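Polyhedrin (Simulium ubiquitum cypovirus, PDB 5A9A) probably forms the crystalline matrix of the polyhedra, the occlusion bodies that enclose cypovirus particles, and binds UTP in these crystals. Local coordinates at residues Phe62-Met67 and Asn84-Pro89; Lys80-Gln85 and Pro97-Tyr102. All blocks are in the same frame, centred on the assembly; numbering follows the deposited sequence.

Both contacts use helix 76-87, sharing N84 and Q85, and their centres lie 8 Å apart. Contact 1 is buried and joins the last turn of the helix to the loop that follows strand 57-62; contact 2 is only partly buried, with P97 and E98 exposed, and joins the middle of the helix to the loop 97-102 that carries part of the UTP pocket. Apolar packing on an aromatic face serves both, over W64 in contact 1 and over F82 in contact 2. Both reach the second subunit, and E83 of 80-85 takes the salt bridges of R65 and R87; contact 2 adds a nucleotide base. W64 CZ2 packs 3.4 Å from F82 CD1.

Contact 1: residues Phe62-Met67 and Asn84-Pro89; sequences FNWRDM and NQIRRP
W64 is the residue of the loop 62-67 that meets the helix end, taking I86 over one face of its indole and R87 beside its CB. At the start of the second segment, N84 works within the helix terminus: its carbonyl O receives R88 N at 2.7 Å, and its OD1 lies in the plane of the R88 guanidinium, at the edge, where NH1 makes a weak bond of 3.1 Å. Q85 ties the same turn to the following loop through D90. I86 brings the main apolar contact. Its CG2 branch, rather than the CG1 arm, sits over the face at the NE1-CD1 rim of the five-membered ring, 4.1 Å from W64 NE1 and 4.3 Å from W64 CD1, and the W64 and I86 side chains run nearly perpendicular. With CG anti to the backbone N (chi1 -178°), W64 holds its ring out to meet this methyl, while its NE1 donates to the carbonyl O of Q167.

The loop that presents W64 has helical backbone angles from 64 to 67 and begins with an Asx motif: D66 N donates to N63 OD1 at 2.7 Å, and D66 OD2 in turn accepts from N63 N at 3.0 Å, on the anti side, 29° out of the carboxylate plane. The reciprocal pair joins N63 to D66 across W64 and R65.

R87 follows, its CD 4.5 Å from W64 CB. Its polar end belongs to other partners, NH1 forming a salt bridge with E83 and a hydrogen bond to the carbonyl O of N204 of the second subunit. At R88 the chain leaves helical geometry, and the R88 side chain packs on Y207 of that subunit.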
loop_
_atom_site.group_PDB
_atom_site.type_symbol
_atom_site.label_atom_id
_atom_site.label_comp_id
_atom_site.label_asym_id
_atom_site.label_seq_id
_atom_site.Cartn_x
_atom_site.Cartn_y
_atom_site.Cartn_z
ATOM N N PHE A 62 -5.803 3.160 -9.636
ATOM C CA PHE A 62 -7.115 3.540 -9.156
ATOM C C PHE A 62 -8.060 2.436 -9.584
ATOM O O PHE A 62 -8.258 2.234 -10.779
ATOM C CB PHE A 62 -7.559 4.862 -9.785
ATOM C CG PHE A 62 -6.824 6.063 -9.267
ATOM C CD1 PHE A 62 -5.505 6.294 -9.623
ATOM C CD2 PHE A 62 -7.456 6.966 -8.432
ATOM C CE1 PHE A 62 -4.828 7.401 -9.149
ATOM C CE2 PHE A 62 -6.785 8.079 -7.956
ATOM C CZ PHE A 62 -5.469 8.293 -8.313
ATOM N N ASN A 63 -8.626 1.701 -8.631
ATOM C CA ASN A 63 -9.649 0.726 -8.987
ATOM C C ASN A 63 -10.888 1.506 -9.385
ATOM O O ASN A 63 -10.900 2.730 -9.268
ATOM C CB ASN A 63 -9.931 -0.255 -7.843
ATOM C CG ASN A 63 -10.505 0.418 -6.603
ATOM O OD1 ASN A 63 -11.197 1.432 -6.686
ATOM N ND2 ASN A 63 -10.222 -0.161 -5.443
ATOM N N TRP A 64 -11.923 0.824 -9.863
ATOM C CA TRP A 64 -13.080 1.534 -10.391
ATOM C C TRP A 64 -13.637 2.528 -9.373
ATOM O O TRP A 64 -13.899 3.683 -9.701
ATOM C CB TRP A 64 -14.182 0.567 -10.820
ATOM C CG TRP A 64 -15.347 1.288 -11.408
ATOM C CD1 TRP A 64 -15.529 1.615 -12.717
ATOM C CD2 TRP A 64 -16.480 1.806 -10.703
ATOM N NE1 TRP A 64 -16.708 2.299 -12.874
ATOM C CE2 TRP A 64 -17.312 2.429 -11.652
ATOM C CE3 TRP A 64 -16.873 1.800 -9.361
ATOM C CZ2 TRP A 64 -18.514 3.041 -11.305
ATOM C CZ3 TRP A 64 -18.071 2.404 -9.018
ATOM C CH2 TRP A 64 -18.877 3.014 -9.986
ATOM N N ARG A 65 -13.812 2.071 -8.137
ATOM C CA ARG A 65 -14.372 2.907 -7.082
ATOM C C ARG A 65 -13.504 4.135 -6.830
ATOM O O ARG A 65 -14.015 5.215 -6.538
ATOM C CB ARG A 65 -14.506 2.099 -5.790
ATOM C CG ARG A 65 -15.377 2.753 -4.729
ATOM C CD ARG A 65 -16.847 2.741 -5.131
ATOM N NE ARG A 65 -17.698 3.261 -4.063
ATOM C CZ ARG A 65 -18.678 2.582 -3.471
ATOM N NH1 ARG A 65 -18.972 1.345 -3.849
ATOM N NH2 ARG A 65 -19.382 3.155 -2.504
ATOM N N ASP A 66 -12.189 3.963 -6.947
ATOM C CA ASP A 66 -11.244 5.050 -6.704
ATOM C C ASP A 66 -11.390 6.184 -7.713
ATOM O O ASP A 66 -10.854 7.272 -7.505
ATOM C CB ASP A 66 -9.806 4.521 -6.752
ATOM C CG ASP A 66 -9.490 3.581 -5.598
ATOM O OD1 ASP A 66 -10.087 3.749 -4.516
ATOM O OD2 ASP A 66 -8.644 2.677 -5.770
ATOM N N MET A 67 -12.109 5.931 -8.803
ATOM C CA MET A 67 -12.250 6.917 -9.868
ATOM C C MET A 67 -13.244 8.009 -9.495
ATOM O O MET A 67 -13.184 9.118 -10.028
ATOM C CB MET A 67 -12.716 6.242 -11.166
ATOM C CG MET A 67 -11.792 5.144 -11.690
ATOM S SD MET A 67 -10.248 5.744 -12.415
ATOM C CE MET A 67 -10.819 6.381 -13.992
ATOM N N ASN A 84 -21.853 -2.561 -8.671
ATOM C CA ASN A 84 -22.356 -3.911 -8.906
ATOM C C ASN A 84 -22.674 -4.133 -10.378
ATOM O O ASN A 84 -22.210 -5.100 -10.987
ATOM C CB ASN A 84 -23.615 -4.179 -8.081
ATOM C CG ASN A 84 -23.309 -4.585 -6.654
ATOM O OD1 ASN A 84 -22.230 -5.099 -6.359
ATOM N ND2 ASN A 84 -24.271 -4.372 -5.759
ATOM N N GLN A 85 -23.471 -3.236 -10.946
ATOM C CA GLN A 85 -23.896 -3.368 -12.332
ATOM C C GLN A 85 -22.698 -3.354 -13.276
ATOM O O GLN A 85 -22.662 -4.096 -14.257
ATOM C CB GLN A 85 -24.873 -2.250 -12.702
ATOM C CG GLN A 85 -25.460 -2.394 -14.095
ATOM C CD GLN A 85 -26.046 -3.775 -14.336
ATOM O OE1 GLN A 85 -26.548 -4.419 -13.415
ATOM N NE2 GLN A 85 -25.975 -4.240 -15.575
ATOM N N ILE A 86 -21.711 -2.517 -12.972
ATOM C CA ILE A 86 -20.531 -2.401 -13.821
ATOM C C ILE A 86 -19.617 -3.623 -13.709
ATOM O O ILE A 86 -19.188 -4.172 -14.721
ATOM C CB ILE A 86 -19.715 -1.137 -13.483
ATOM C CG1 ILE A 86 -20.550 0.121 -13.733
ATOM C CG2 ILE A 86 -18.440 -1.095 -14.310
ATOM C CD1 ILE A 86 -20.832 0.391 -15.197
ATOM N N ARG A 87 -19.323 -4.048 -12.483
ATOM C CA ARG A 87 -18.349 -5.117 -12.260
ATOM C C ARG A 87 -18.976 -6.504 -12.163
ATOM O O ARG A 87 -18.266 -7.511 -12.122
ATOM C CB ARG A 87 -17.533 -4.840 -10.997
ATOM C CG ARG A 87 -16.631 -3.627 -11.102
ATOM C CD ARG A 87 -15.812 -3.459 -9.836
ATOM N NE ARG A 87 -15.052 -4.664 -9.515
ATOM C CZ ARG A 87 -14.683 -5.013 -8.286
ATOM N NH1 ARG A 87 -15.007 -4.254 -7.247
ATOM N NH2 ARG A 87 -13.990 -6.127 -8.094
ATOM N N ARG A 88 -20.301 -6.562 -12.105
ATOM C CA ARG A 88 -20.996 -7.842 -12.092
ATOM C C ARG A 88 -22.440 -7.688 -12.564
ATOM O O ARG A 88 -23.382 -7.819 -11.780
ATOM C CB ARG A 88 -20.935 -8.492 -10.701
ATOM C CG ARG A 88 -21.072 -7.536 -9.528
ATOM C CD ARG A 88 -20.912 -8.278 -8.202
ATOM N NE ARG A 88 -21.941 -9.301 -8.012
ATOM C CZ ARG A 88 -23.036 -9.144 -7.274
ATOM N NH1 ARG A 88 -23.258 -8.006 -6.631
ATOM N NH2 ARG A 88 -23.909 -10.135 -7.170
ATOM N N PRO A 89 -22.614 -7.407 -13.862
ATOM C CA PRO A 89 -23.945 -7.323 -14.472
ATOM C C PRO A 89 -24.649 -8.673 -14.413
ATOM O O PRO A 89 -23.975 -9.690 -14.572
ATOM C CB PRO A 89 -23.640 -6.943 -15.925
ATOM C CG PRO A 89 -22.236 -7.389 -16.150
ATOM C CD PRO A 89 -21.543 -7.177 -14.843
#

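Contact 2: residues Lys80-Gln85 and Pro97-Tyr102; sequences KEFENQ and PELFEY. With UTP (uridine 5'-triphosphate), chain B.
F82 and L99 form a CH-pi contact behind the UTP pocket of this cypovirus polyhedrin: L99 CG stands 3.5 Å from the centroid of the F82 ring, 14° off its normal. The two side chains run antiparallel past one another, and the ring, with CG anti to the backbone N (chi1 -161°), turns a face to the leucine and an edge to P97, whose carbonyl O is 3.4 Å from F82 CZ.

L99 lies between the F82 ring and the N3 edge of the uracil: its CD2 is 3.4 Å from F82 CD2 and 3.4 Å from UTP N3. L99 also opens a type I beta turn to Y102. F100 turns a ring face to the nucleotide, UTP O2 lying 3.7 Å above the plane and offset toward the rim. Within this turn E101 N makes a weak, poorly angled bond of 3.1 Å to UTP O4. H79 and H96 add hydrogen bonds to UTP through their NE2 atoms.

Further out, Q167 OE1 accepts from L99 N, K43 forms a salt bridge with E98, and E101 OE1 receives the backbone N atoms of both M70 and D71.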
loop_
_atom_site.group_PDB
_atom_site.type_symbol
_atom_site.label_atom_id
_atom_site.label_comp_id
_atom_site.label_asym_id
_atom_site.label_seq_id
_atom_site.Cartn_x
_atom_site.Cartn_y
_atom_site.Cartn_z
ATOM N N LYS A 80 -22.493 1.932 -4.663
ATOM C CA LYS A 80 -22.388 0.484 -4.521
ATOM C C LYS A 80 -23.148 -0.229 -5.635
ATOM O O LYS A 80 -22.628 -1.155 -6.260
ATOM C CB LYS A 80 -22.929 0.023 -3.167
ATOM C CG LYS A 80 -22.920 -1.492 -3.002
ATOM C CD LYS A 80 -23.422 -1.917 -1.634
ATOM C CE LYS A 80 -24.936 -1.842 -1.542
ATOM N NZ LYS A 80 -25.414 -2.166 -0.170
ATOM N N GLU A 81 -24.384 0.198 -5.877
ATOM C CA GLU A 81 -25.232 -0.459 -6.864
ATOM C C GLU A 81 -24.696 -0.250 -8.274
ATOM O O GLU A 81 -24.731 -1.159 -9.103
ATOM C CB GLU A 81 -26.669 0.056 -6.772
ATOM C CG GLU A 81 -27.344 -0.241 -5.448
ATOM C CD GLU A 81 -27.345 -1.721 -5.115
ATOM O OE1 GLU A 81 -27.131 -2.547 -6.032
ATOM O OE2 GLU A 81 -27.562 -2.059 -3.935
ATOM N N PHE A 82 -24.201 0.951 -8.551
ATOM C CA PHE A 82 -23.618 1.218 -9.857
ATOM C C PHE A 82 -22.390 0.330 -10.045
ATOM O O PHE A 82 -22.182 -0.242 -11.114
ATOM C CB PHE A 82 -23.241 2.691 -10.012
ATOM C CG PHE A 82 -23.062 3.116 -11.443
ATOM C CD1 PHE A 82 -21.850 2.925 -12.094
ATOM C CD2 PHE A 82 -24.111 3.692 -12.143
ATOM C CE1 PHE A 82 -21.687 3.313 -13.413
ATOM C CE2 PHE A 82 -23.953 4.082 -13.462
ATOM C CZ PHE A 82 -22.739 3.892 -14.097
ATOM N N GLU A 83 -21.584 0.202 -8.996
ATOM C CA GLU A 83 -20.399 -0.646 -9.070
ATOM C C GLU A 83 -20.786 -2.104 -9.321
ATOM O O GLU A 83 -20.129 -2.805 -10.089
ATOM C CB GLU A 83 -19.555 -0.539 -7.799
ATOM C CG GLU A 83 -18.245 -1.307 -7.902
ATOM C CD GLU A 83 -17.340 -1.110 -6.706
ATOM O OE1 GLU A 83 -17.817 -0.624 -5.655
ATOM O OE2 GLU A 83 -16.144 -1.454 -6.822
ATOM N N ASN A 84 -21.853 -2.561 -8.671
ATOM C CA ASN A 84 -22.356 -3.911 -8.906
ATOM C C ASN A 84 -22.674 -4.133 -10.378
ATOM O O ASN A 84 -22.210 -5.100 -10.987
ATOM C CB ASN A 84 -23.615 -4.179 -8.081
ATOM C CG ASN A 84 -23.309 -4.585 -6.654
ATOM O OD1 ASN A 84 -22.230 -5.099 -6.359
ATOM N ND2 ASN A 84 -24.271 -4.372 -5.759
ATOM N N GLN A 85 -23.471 -3.236 -10.946
ATOM C CA GLN A 85 -23.896 -3.368 -12.332
ATOM C C GLN A 85 -22.698 -3.354 -13.276
ATOM O O GLN A 85 -22.662 -4.096 -14.257
ATOM C CB GLN A 85 -24.873 -2.250 -12.702
ATOM C CG GLN A 85 -25.460 -2.394 -14.095
ATOM C CD GLN A 85 -26.046 -3.775 -14.336
ATOM O OE1 GLN A 85 -26.548 -4.419 -13.415
ATOM N NE2 GLN A 85 -25.975 -4.240 -15.575
ATOM N N PRO A 97 -27.800 5.092 -16.714
ATOM C CA PRO A 97 -26.638 4.663 -17.499
ATOM C C PRO A 97 -25.313 5.215 -16.977
ATOM O O PRO A 97 -24.312 4.505 -17.047
ATOM C CB PRO A 97 -26.940 5.211 -18.897
ATOM C CG PRO A 97 -28.426 5.290 -18.949
ATOM C CD PRO A 97 -28.836 5.704 -17.564
ATOM N N GLU A 98 -25.304 6.441 -16.460
ATOM C CA GLU A 98 -24.060 7.050 -15.996
ATOM C C GLU A 98 -24.185 7.699 -14.617
ATOM O O GLU A 98 -25.268 8.119 -14.205
ATOM C CB GLU A 98 -23.572 8.088 -17.009
ATOM C CG GLU A 98 -23.211 7.506 -18.362
ATOM C CD GLU A 98 -22.681 8.550 -19.328
ATOM O OE1 GLU A 98 -22.254 9.629 -18.868
ATOM O OE2 GLU A 98 -22.686 8.286 -20.549
ATOM N N LEU A 99 -23.060 7.766 -13.913
ATOM C CA LEU A 99 -22.987 8.462 -12.638
ATOM C C LEU A 99 -22.533 9.900 -12.862
ATOM O O LEU A 99 -21.639 10.158 -13.668
ATOM C CB LEU A 99 -21.989 7.780 -11.700
ATOM C CG LEU A 99 -22.355 6.445 -11.052
ATOM C CD1 LEU A 99 -21.218 6.006 -10.140
ATOM C CD2 LEU A 99 -23.654 6.538 -10.271
ATOM N N PHE A 100 -23.157 10.831 -12.150
ATOM C CA PHE A 100 -22.682 12.207 -12.115
ATOM C C PHE A 100 -21.212 12.265 -11.693
ATOM O O PHE A 100 -20.463 13.123 -12.159
ATOM C CB PHE A 100 -23.522 13.035 -11.136
ATOM C CG PHE A 100 -24.898 13.379 -11.643
ATOM C CD1 PHE A 100 -25.169 13.443 -13.001
ATOM C CD2 PHE A 100 -25.922 13.649 -10.751
ATOM C CE1 PHE A 100 -26.438 13.764 -13.456
ATOM C CE2 PHE A 100 -27.192 13.971 -11.201
ATOM C CZ PHE A 100 -27.449 14.028 -12.554
ATOM N N GLU A 101 -20.800 11.348 -10.819
ATOM C CA GLU A 101 -19.489 11.447 -10.175
ATOM C C GLU A 101 -18.366 10.631 -10.814
ATOM O O GLU A 101 -17.266 10.554 -10.259
ATOM C CB GLU A 101 -19.587 11.054 -8.700
ATOM C CG GLU A 101 -20.282 12.084 -7.830
ATOM C CD GLU A 101 -19.905 11.952 -6.367
ATOM O OE1 GLU A 101 -18.948 11.207 -6.062
ATOM O OE2 GLU A 101 -20.562 12.595 -5.522
ATOM N N TYR A 102 -18.620 10.011 -11.959
ATOM C CA TYR A 102 -17.543 9.326 -12.660
ATOM C C TYR A 102 -16.893 10.306 -13.634
ATOM O O TYR A 102 -17.587 11.015 -14.358
ATOM C CB TYR A 102 -18.047 8.081 -13.393
ATOM C CG TYR A 102 -16.927 7.270 -14.002
ATOM C CD1 TYR A 102 -16.369 7.627 -15.219
ATOM C CD2 TYR A 102 -16.418 6.153 -13.352
ATOM C CE1 TYR A 102 -15.341 6.902 -15.773
ATOM C CE2 TYR A 102 -15.390 5.415 -13.903
ATOM C CZ TYR A 102 -14.856 5.798 -15.115
ATOM O OH TYR A 102 -13.833 5.077 -15.679
HETATM P PA UTP B . -32.655 11.835 -7.106
HETATM O O1A UTP B . -33.127 11.434 -8.481
HETATM O O2A UTP B . -32.494 13.294 -6.754
HETATM O O3A UTP B . -33.615 11.149 -6.010
HETATM O "O5'" UTP B . -31.243 11.121 -6.834
HETATM P PB UTP B . -34.282 9.702 -6.247
HETATM O O1B UTP B . -34.614 9.132 -4.891
HETATM O O2B UTP B . -35.358 9.844 -7.292
HETATM O O3B UTP B . -33.091 8.810 -6.863
HETATM P PG UTP B . -33.376 7.685 -7.980
HETATM O O1G UTP B . -34.880 7.585 -8.011
HETATM O O2G UTP B . -32.679 6.455 -7.462
HETATM O O3G UTP B . -32.750 8.278 -9.218
HETATM C "C5'" UTP B . -30.040 11.881 -6.743
HETATM C "C4'" UTP B . -29.386 11.968 -8.115
HETATM O "O4'" UTP B . -27.964 12.071 -8.018
HETATM C "C1'" UTP B . -27.400 11.532 -9.213
HETATM C "C2'" UTP B . -28.340 10.419 -9.653
HETATM O "O2'" UTP B . -28.517 10.400 -11.074
HETATM C "C3'" UTP B . -29.658 10.736 -8.964
HETATM O "O3'" UTP B . -30.675 11.013 -9.926
HETATM N N1 UTP B . -26.025 11.079 -8.992
HETATM C C6 UTP B . -25.344 11.516 -7.930
HETATM C C2 UTP B . -25.404 10.209 -9.909
HETATM O O2 UTP B . -26.032 9.806 -10.905
HETATM N N3 UTP B . -24.144 9.808 -9.716
HETATM C C4 UTP B . -23.447 10.232 -8.655
HETATM O O4 UTP B . -22.269 9.851 -8.486
HETATM C C5 UTP B . -24.035 11.097 -7.739
#